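Local coordinates for protein D-alanyl-D-alanine carboxypeptidase (Mycobacterium tuberculosis H37Rv, PDB 4RYE) that probably trims the terminal D-Ala from peptidoglycan stem peptides as a serine-type D,D-carboxypeptidase of the peptidase S11 family, acting in cell wall biogenesis, at residues K50-A54 with L98-N104; V56-L61 with L110-L114; L158-F162 with F219-A223. All coordinates share one frame; numbering follows the deposited sequence.

Interaction 1: K50-A54 with L98-N104; sequences KVLLA and LLLVSGN
Lys-50 NZ meets Asn-104 at the centre of this buried contact, donating to Asn-104 OD1 at 2.8 Å. The donor sits 26° out of the carbonyl plane, and the C=O...N angle is 154°. The two side chains cross at about a right angle, and the amide meets the lysine through OD1. A longer, weak hydrogen bond runs from Lys-50 NZ to Ser-102 OG at 3.4 Å. The lysine is extended as far as CE and bends only at the last torsion (chi4 80°), which turns NZ between these two acceptors. Its aliphatic part crosses Leu-98 at a slant, with CD 3.5 Å from Leu-98 CD1. On the next turn of the helix, Leu-53 CD2 reaches the same Leu-98 CD1 at 3.9 Å, while the Ala-54 methyl touches CD2 of both Leu-98 and Leu-99.

Beyond this first shell, NZ is also hydrogen-bonded to Ser-47 OG and Ser-142 O, and Ser-102 OG to Ser-47 OG and Lys-208 NZ. Asn-104 ND2 is held by Glu-77 O, which fixes the amide with its oxygen toward the lysine. These residues match the SxxK, SxN and KTG motifs of penicillin-binding enzymes: Ser-47 is the inferred acylated nucleophile, while Lys-50, the likely proton acceptor, and Ser-102 are assigned by similarity. The chemistry is that of a polar cluster on a greasy stem: Leu-98, backed by Leu-53 and Ala-54, packs against the lysine's methylenes, and several oxygens set the position of its nitrogen beside the nucleophile.

Interaction 2: V56-L61 with L110-L114; sequences VALDEL and LAHML
Leu-114 and Leu-61 form the middle of this contact, the CD2 methyl of Leu-114 pressing against Leu-61 CG at 3.7 Å. That methyl is the main bump. It enters a hollow walled by Val-56, Glu-60 and Leu-61, with the backbone of Ala-57 as its floor, where Ala-57 CA lies 4.4 Å away. The other branch of Leu-114 turns to the valine, CD1 lying 3.9 Å from Val-56 CG1. Leu-61 answers with a bump of its own from just past the end of helix 50-60. Its CD1 sits in the corner formed by Leu-110 CD2 and Met-113 CB, 4.0 Å from each, and its CD2 rests over the carbonyl oxygen of Met-113, a selenomethionine here. In Leu-61, CG lies anti to the carbonyl carbon (chi1 -61°), and the fork of the side chain is thereby carried across to the end of helix 104-113. The small methyl of Ala-57 lets the helices come close: its CA is 7.2 Å from that of Leu-110, whose CD2 reaches the alanine CB at 4.4 Å.

Toward solvent, Glu-60 lays CB and OE1 against Leu-114 CD2, but its carboxylate belongs to a salt bridge with Lys-123 of helix 117-130. The same lysine is also hydrogen-bonded to Leu-114 O, so one ammonium group ties together the ends of both helices. Within the helical subdomain, then, the join between the segments is apolar and mostly leucine, held by fit of shape, and charge enters only where the packing gives way to solvent.

Interaction 3: L158-F162 with F219-A223; sequences LVVIF and FVGAA
A chi1 of -156° carries the Phe-162 ring off helix 155-166, CG lying opposite the backbone nitrogen, toward Val-220, whose own chi1 of 62° lays CG2 anti to its N and aims it at the helix. This is helix-on-sheet packing in the alpha/beta domain of the penicillin-binding serine enzymes, where helix 155-166 covers one face of the antiparallel sheet and its short segment crosses strand 218-225 at -51°. The valine methyls enter the helix surface: CG2 sits 3.6 Å from Phe-162 CB and 3.7 Å from the carbonyl oxygen of Leu-158, and CG1 lies above the ring plane near CD1, on the face that also meets Gly-221 CA. Leu-158 and Val-159 complete the walls around CG2 and lean onto strand 228-237 as well.

Farther along the strand, the Phe-162 ring lies on the backbone of Gly-221; the missing side chain matters on the other face of the sheet, where it leaves room for the ring of Phe-219. Next door, Lys-208 pairs through its backbone with Val-220. The helix also packs against Val-51 of helix 50-60. The Phe-162 ring meets two strand residues in different ways: Ala-222 CB approaches its edge near CE2, and Gly-221 CA makes a CH-pi contact over one face, 4.2 Å from the centroid of the Phe-162 ring.

Interactions 1 and 2 share helix 50-60, its first turns serving the former and its last the latter; their partner helices, 91-100 and 104-113, follow each other in the chain. They touch through Leu-98 and Leu-110, and through Leu-53 and Leu-114. Interaction 3 joins interaction 1 where Val-51 meets Ile-161, Phe-162 and Val-220; its nearest atoms are about 8 Å from interaction 2. Interactions 1 and 3 are wholly buried, whereas interaction 2 reaches the surface. Only interaction 1 has hydrogen bonds between its segments, as its place among the active-site residues would suggest; the others are apolar, helix on helix and helix on sheet.

Interaction 1: K50-A54 with L98-N104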
loop_
_atom_site.group_PDB
_atom_site.type_symbol
_atom_site.label_atom_id
_atom_site.label_comp_id
_atom_site.label_asym_id
_atom_site.label_seq_id
_atom_site.Cartn_x
_atom_site.Cartn_y
_atom_site.Cartn_z
ATOM N N LYS A 50 2.752 1.693 4.493
ATOM C CA LYS A 50 4.069 1.915 3.880
ATOM C C LYS A 50 3.985 2.769 2.614
ATOM O O LYS A 50 4.960 3.403 2.227
ATOM C CB LYS A 50 4.775 0.585 3.571
ATOM C CG LYS A 50 5.269 -0.181 4.808
ATOM C CD LYS A 50 5.926 -1.490 4.373
ATOM C CE LYS A 50 6.697 -2.168 5.501
ATOM N NZ LYS A 50 5.788 -2.912 6.401
ATOM N N VAL A 51 2.830 2.782 1.959
ATOM C CA VAL A 51 2.639 3.660 0.803
ATOM C C VAL A 51 2.728 5.128 1.224
ATOM O O VAL A 51 3.308 5.969 0.522
ATOM C CB VAL A 51 1.277 3.398 0.112
ATOM C CG1 VAL A 51 1.080 4.350 -1.061
ATOM C CG2 VAL A 51 1.179 1.944 -0.364
ATOM N N LEU A 52 2.143 5.443 2.368
ATOM C CA LEU A 52 2.229 6.785 2.922
ATOM C C LEU A 52 3.672 7.142 3.296
ATOM O O LEU A 52 4.115 8.266 3.078
ATOM C CB LEU A 52 1.313 6.899 4.139
ATOM C CG LEU A 52 1.130 8.288 4.740
ATOM C CD1 LEU A 52 0.611 9.243 3.670
ATOM C CD2 LEU A 52 0.180 8.216 5.931
ATOM N N LEU A 53 4.416 6.189 3.848
ATOM C CA LEU A 53 5.838 6.428 4.121
ATOM C C LEU A 53 6.582 6.693 2.813
ATOM O O LEU A 53 7.411 7.597 2.736
ATOM C CB LEU A 53 6.462 5.226 4.846
ATOM C CG LEU A 53 7.986 5.272 5.010
ATOM C CD1 LEU A 53 8.413 6.467 5.836
ATOM C CD2 LEU A 53 8.478 3.973 5.644
ATOM N N ALA A 54 6.282 5.908 1.780
ATOM C CA ALA A 54 6.918 6.093 0.475
ATOM C C ALA A 54 6.693 7.498 -0.094
ATOM O O ALA A 54 7.611 8.097 -0.658
ATOM C CB ALA A 54 6.449 5.017 -0.530
ATOM N N LEU A 98 11.172 -1.621 0.778
ATOM C CA LEU A 98 9.889 -1.233 1.368
ATOM C C LEU A 98 8.690 -1.719 0.565
ATOM O O LEU A 98 7.739 -2.282 1.121
ATOM C CB LEU A 98 9.805 0.293 1.484
ATOM C CG LEU A 98 8.583 0.829 2.222
ATOM C CD1 LEU A 98 8.741 0.554 3.707
ATOM C CD2 LEU A 98 8.400 2.321 1.963
ATOM N N LEU A 99 8.731 -1.493 -0.744
ATOM C CA LEU A 99 7.558 -1.692 -1.583
ATOM C C LEU A 99 7.459 -3.069 -2.236
ATOM O O LEU A 99 6.357 -3.521 -2.531
ATOM C CB LEU A 99 7.476 -0.596 -2.635
ATOM C CG LEU A 99 7.286 0.821 -2.076
ATOM C CD1 LEU A 99 7.242 1.811 -3.218
ATOM C CD2 LEU A 99 6.022 0.932 -1.224
ATOM N N LEU A 100 8.590 -3.735 -2.463
ATOM C CA LEU A 100 8.562 -5.063 -3.099
ATOM C C LEU A 100 8.408 -6.213 -2.102
ATOM O O LEU A 100 7.705 -7.191 -2.377
ATOM C CB LEU A 100 9.809 -5.298 -3.964
ATOM C CG LEU A 100 9.729 -4.860 -5.431
ATOM C CD1 LEU A 100 9.400 -3.379 -5.541
ATOM C CD2 LEU A 100 11.031 -5.157 -6.149
ATOM N N VAL A 101 9.070 -6.113 -0.955
ATOM C CA VAL A 101 9.006 -7.200 0.025
ATOM C C VAL A 101 8.481 -6.762 1.397
ATOM O O VAL A 101 8.562 -7.526 2.367
ATOM C CB VAL A 101 10.363 -7.939 0.182
ATOM C CG1 VAL A 101 10.868 -8.444 -1.164
ATOM C CG2 VAL A 101 11.397 -7.040 0.842
ATOM N N SER A 102 7.937 -5.546 1.467
ATOM C CA SER A 102 7.338 -5.026 2.698
ATOM C C SER A 102 8.321 -5.047 3.872
ATOM O O SER A 102 7.960 -5.416 4.993
ATOM C CB SER A 102 6.085 -5.825 3.067
ATOM O OG SER A 102 5.205 -5.033 3.847
ATOM N N GLY A 103 9.561 -4.646 3.615
ATOM C CA GLY A 103 10.609 -4.747 4.618
ATOM C C GLY A 103 10.406 -3.748 5.739
ATOM O O GLY A 103 10.424 -2.547 5.499
ATOM N N ASN A 104 10.213 -4.237 6.963
ATOM C CA ASN A 104 10.053 -3.342 8.103
ATOM C C ASN A 104 11.383 -2.678 8.427
ATOM O O ASN A 104 11.416 -1.535 8.882
ATOM C CB ASN A 104 9.512 -4.099 9.319
ATOM C CG ASN A 104 8.087 -4.571 9.109
ATOM O OD1 ASN A 104 7.265 -3.839 8.564
ATOM N ND2 ASN A 104 7.792 -5.799 9.523
#

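Interaction 2: V56-L61 with L110-L114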
loop_
_atom_site.group_PDB
_atom_site.type_symbol
_atom_site.label_atom_id
_atom_site.label_comp_id
_atom_site.label_asym_id
_atom_site.label_seq_id
_atom_site.Cartn_x
_atom_site.Cartn_y
_atom_site.Cartn_z
ATOM N N VAL A 56 6.228 10.307 1.612
ATOM C CA VAL A 56 7.073 11.232 2.356
ATOM C C VAL A 56 8.524 11.112 1.872
ATOM O O VAL A 56 9.194 12.122 1.616
ATOM C CB VAL A 56 7.002 10.960 3.874
ATOM C CG1 VAL A 56 8.063 11.780 4.615
ATOM C CG2 VAL A 56 5.608 11.277 4.405
ATOM N N ALA A 57 9.005 9.876 1.742
ATOM C CA ALA A 57 10.384 9.637 1.304
ATOM C C ALA A 57 10.642 10.233 -0.076
ATOM O O ALA A 57 11.681 10.847 -0.310
ATOM C CB ALA A 57 10.700 8.139 1.298
ATOM N N LEU A 58 9.694 10.050 -0.990
ATOM C CA LEU A 58 9.851 10.555 -2.346
ATOM C C LEU A 58 9.808 12.070 -2.397
ATOM O O LEU A 58 10.461 12.685 -3.242
ATOM C CB LEU A 58 8.792 9.959 -3.272
ATOM C CG LEU A 58 9.057 8.500 -3.633
ATOM C CD1 LEU A 58 7.805 7.872 -4.212
ATOM C CD2 LEU A 58 10.229 8.416 -4.604
ATOM N N ASP A 59 9.052 12.681 -1.496
ATOM C CA ASP A 59 9.034 14.144 -1.425
ATOM C C ASP A 59 10.336 14.738 -0.885
ATOM O O ASP A 59 10.798 15.765 -1.366
ATOM C CB ASP A 59 7.870 14.644 -0.563
ATOM C CG ASP A 59 6.544 14.620 -1.299
ATOM O OD1 ASP A 59 6.516 14.245 -2.491
ATOM O OD2 ASP A 59 5.527 14.989 -0.677
ATOM N N GLU A 60 10.921 14.096 0.122
ATOM C CA GLU A 60 12.018 14.722 0.867
ATOM C C GLU A 60 13.412 14.209 0.531
ATOM O O GLU A 60 14.402 14.923 0.715
ATOM C CB GLU A 60 11.786 14.571 2.374
ATOM C CG GLU A 60 10.408 15.026 2.825
ATOM C CD GLU A 60 10.339 15.342 4.311
ATOM O OE1 GLU A 60 11.391 15.320 4.990
ATOM O OE2 GLU A 60 9.220 15.622 4.793
ATOM N N LEU A 61 13.506 12.973 0.063
ATOM C CA LEU A 61 14.816 12.333 -0.066
ATOM C C LEU A 61 15.268 12.228 -1.514
ATOM O O LEU A 61 14.472 11.910 -2.391
ATOM C CB LEU A 61 14.783 10.935 0.559
ATOM C CG LEU A 61 14.458 10.795 2.051
ATOM C CD1 LEU A 61 14.327 9.308 2.429
ATOM C CD2 LEU A 61 15.491 11.495 2.939
ATOM N N LEU A 110 14.444 4.041 6.375
ATOM C CA LEU A 110 13.938 5.248 5.733
ATOM C C LEU A 110 13.552 6.285 6.782
ATOM O O LEU A 110 13.818 7.467 6.615
ATOM C CB LEU A 110 12.734 4.925 4.849
ATOM C CG LEU A 110 13.089 4.298 3.496
ATOM C CD1 LEU A 110 11.836 3.771 2.791
ATOM C CD2 LEU A 110 13.838 5.294 2.601
ATOM N N ALA A 111 12.942 5.836 7.877
ATOM C CA ALA A 111 12.565 6.750 8.954
ATOM C C ALA A 111 13.805 7.398 9.562
ATOM O O ALA A 111 13.771 8.559 9.963
ATOM C CB ALA A 111 11.763 6.026 10.022
ATOM N N HIS A 112 14.891 6.634 9.635
ATOM C CA HIS A 112 16.197 7.149 10.049
ATOM C C HIS A 112 16.609 8.325 9.147
ATOM O O HIS A 112 16.938 9.406 9.650
ATOM C CB HIS A 112 17.230 6.002 10.037
ATOM C CG HIS A 112 18.633 6.407 10.382
ATOM N ND1 HIS A 112 19.629 5.481 10.617
ATOM C CD2 HIS A 112 19.217 7.624 10.508
ATOM C CE1 HIS A 112 20.760 6.109 10.880
ATOM N NE2 HIS A 112 20.542 7.408 10.814
HETATM N N MSE A 113 16.584 8.120 7.829
HETATM C CA MSE A 113 16.905 9.188 6.871
HETATM C C MSE A 113 15.986 10.398 7.002
HETATM O O MSE A 113 16.383 11.513 6.698
HETATM C CB MSE A 113 16.835 8.676 5.429
HETATM C CG MSE A 113 17.794 7.553 5.134
HETATM SE SE MSE A 113 17.824 7.042 3.237
HETATM C CE MSE A 113 18.574 8.715 2.567
ATOM N N LEU A 114 14.756 10.176 7.443
ATOM C CA LEU A 114 13.778 11.251 7.513
ATOM C C LEU A 114 13.798 11.999 8.839
ATOM O O LEU A 114 13.007 12.916 9.041
ATOM C CB LEU A 114 12.379 10.704 7.235
ATOM C CG LEU A 114 12.185 10.247 5.791
ATOM C CD1 LEU A 114 10.956 9.361 5.648
ATOM C CD2 LEU A 114 12.092 11.476 4.872
#

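Interaction 3: L158-F162 with F219-A223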
loop_
_atom_site.group_PDB
_atom_site.type_symbol
_atom_site.label_atom_id
_atom_site.label_comp_id
_atom_site.label_asym_id
_atom_site.label_seq_id
_atom_site.Cartn_x
_atom_site.Cartn_y
_atom_site.Cartn_z
ATOM N N LEU A 158 -7.203 4.952 1.946
ATOM C CA LEU A 158 -6.144 4.175 1.305
ATOM C C LEU A 158 -6.063 4.450 -0.206
ATOM O O LEU A 158 -4.970 4.611 -0.742
ATOM C CB LEU A 158 -6.283 2.666 1.593
ATOM C CG LEU A 158 -5.958 2.220 3.022
ATOM C CD1 LEU A 158 -6.111 0.695 3.157
ATOM C CD2 LEU A 158 -4.546 2.648 3.404
ATOM N N VAL A 159 -7.200 4.509 -0.890
ATOM C CA VAL A 159 -7.162 4.774 -2.335
ATOM C C VAL A 159 -6.798 6.225 -2.622
ATOM O O VAL A 159 -6.192 6.523 -3.642
ATOM C CB VAL A 159 -8.453 4.341 -3.098
ATOM C CG1 VAL A 159 -8.700 2.848 -2.923
ATOM C CG2 VAL A 159 -9.688 5.146 -2.676
ATOM N N VAL A 160 -7.161 7.124 -1.716
ATOM C CA VAL A 160 -6.760 8.517 -1.845
ATOM C C VAL A 160 -5.244 8.607 -1.747
ATOM O O VAL A 160 -4.582 9.312 -2.527
ATOM C CB VAL A 160 -7.444 9.386 -0.764
ATOM C CG1 VAL A 160 -6.799 10.777 -0.687
ATOM C CG2 VAL A 160 -8.955 9.495 -1.059
ATOM N N ILE A 161 -4.678 7.879 -0.798
ATOM C CA ILE A 161 -3.224 7.890 -0.622
ATOM C C ILE A 161 -2.537 7.202 -1.802
ATOM O O ILE A 161 -1.538 7.702 -2.330
ATOM C CB ILE A 161 -2.833 7.221 0.722
ATOM C CG1 ILE A 161 -3.166 8.167 1.881
ATOM C CG2 ILE A 161 -1.350 6.852 0.751
ATOM C CD1 ILE A 161 -3.368 7.480 3.235
ATOM N N PHE A 162 -3.080 6.070 -2.238
ATOM C CA PHE A 162 -2.486 5.352 -3.361
ATOM C C PHE A 162 -2.550 6.133 -4.674
ATOM O O PHE A 162 -1.666 6.027 -5.530
ATOM C CB PHE A 162 -3.160 3.999 -3.552
ATOM C CG PHE A 162 -2.289 3.005 -4.259
ATOM C CD1 PHE A 162 -1.289 2.340 -3.573
ATOM C CD2 PHE A 162 -2.464 2.737 -5.607
ATOM C CE1 PHE A 162 -0.474 1.415 -4.219
ATOM C CE2 PHE A 162 -1.652 1.814 -6.266
ATOM C CZ PHE A 162 -0.653 1.154 -5.567
ATOM N N PHE A 219 -5.130 -4.527 1.715
ATOM C CA PHE A 219 -4.570 -4.398 0.387
ATOM C C PHE A 219 -5.063 -3.114 -0.238
ATOM O O PHE A 219 -6.212 -2.706 -0.028
ATOM C CB PHE A 219 -4.967 -5.588 -0.500
ATOM C CG PHE A 219 -4.509 -5.453 -1.932
ATOM C CD1 PHE A 219 -3.201 -5.754 -2.284
ATOM C CD2 PHE A 219 -5.383 -5.025 -2.920
ATOM C CE1 PHE A 219 -2.768 -5.631 -3.598
ATOM C CE2 PHE A 219 -4.960 -4.892 -4.237
ATOM C CZ PHE A 219 -3.650 -5.196 -4.576
ATOM N N VAL A 220 -4.180 -2.477 -0.992
ATOM C CA VAL A 220 -4.544 -1.347 -1.829
ATOM C C VAL A 220 -3.796 -1.532 -3.143
ATOM O O VAL A 220 -2.666 -2.001 -3.156
ATOM C CB VAL A 220 -4.200 0.015 -1.163
ATOM C CG1 VAL A 220 -2.683 0.154 -0.914
ATOM C CG2 VAL A 220 -4.714 1.160 -2.014
ATOM N N GLY A 221 -4.428 -1.200 -4.257
ATOM C CA GLY A 221 -3.739 -1.360 -5.527
ATOM C C GLY A 221 -4.514 -0.831 -6.712
ATOM O O GLY A 221 -5.645 -0.360 -6.569
ATOM N N ALA A 222 -3.914 -0.923 -7.894
ATOM C CA ALA A 222 -4.534 -0.327 -9.072
ATOM C C ALA A 222 -4.326 -1.171 -10.321
ATOM O O ALA A 222 -3.390 -1.961 -10.394
ATOM C CB ALA A 222 -4.006 1.075 -9.287
ATOM N N ALA A 223 -5.213 -0.989 -11.298
ATOM C CA ALA A 223 -5.131 -1.687 -12.575
ATOM C C ALA A 223 -5.671 -0.785 -13.676
ATOM O O ALA A 223 -6.408 0.156 -13.401
ATOM C CB ALA A 223 -5.923 -2.988 -12.525
#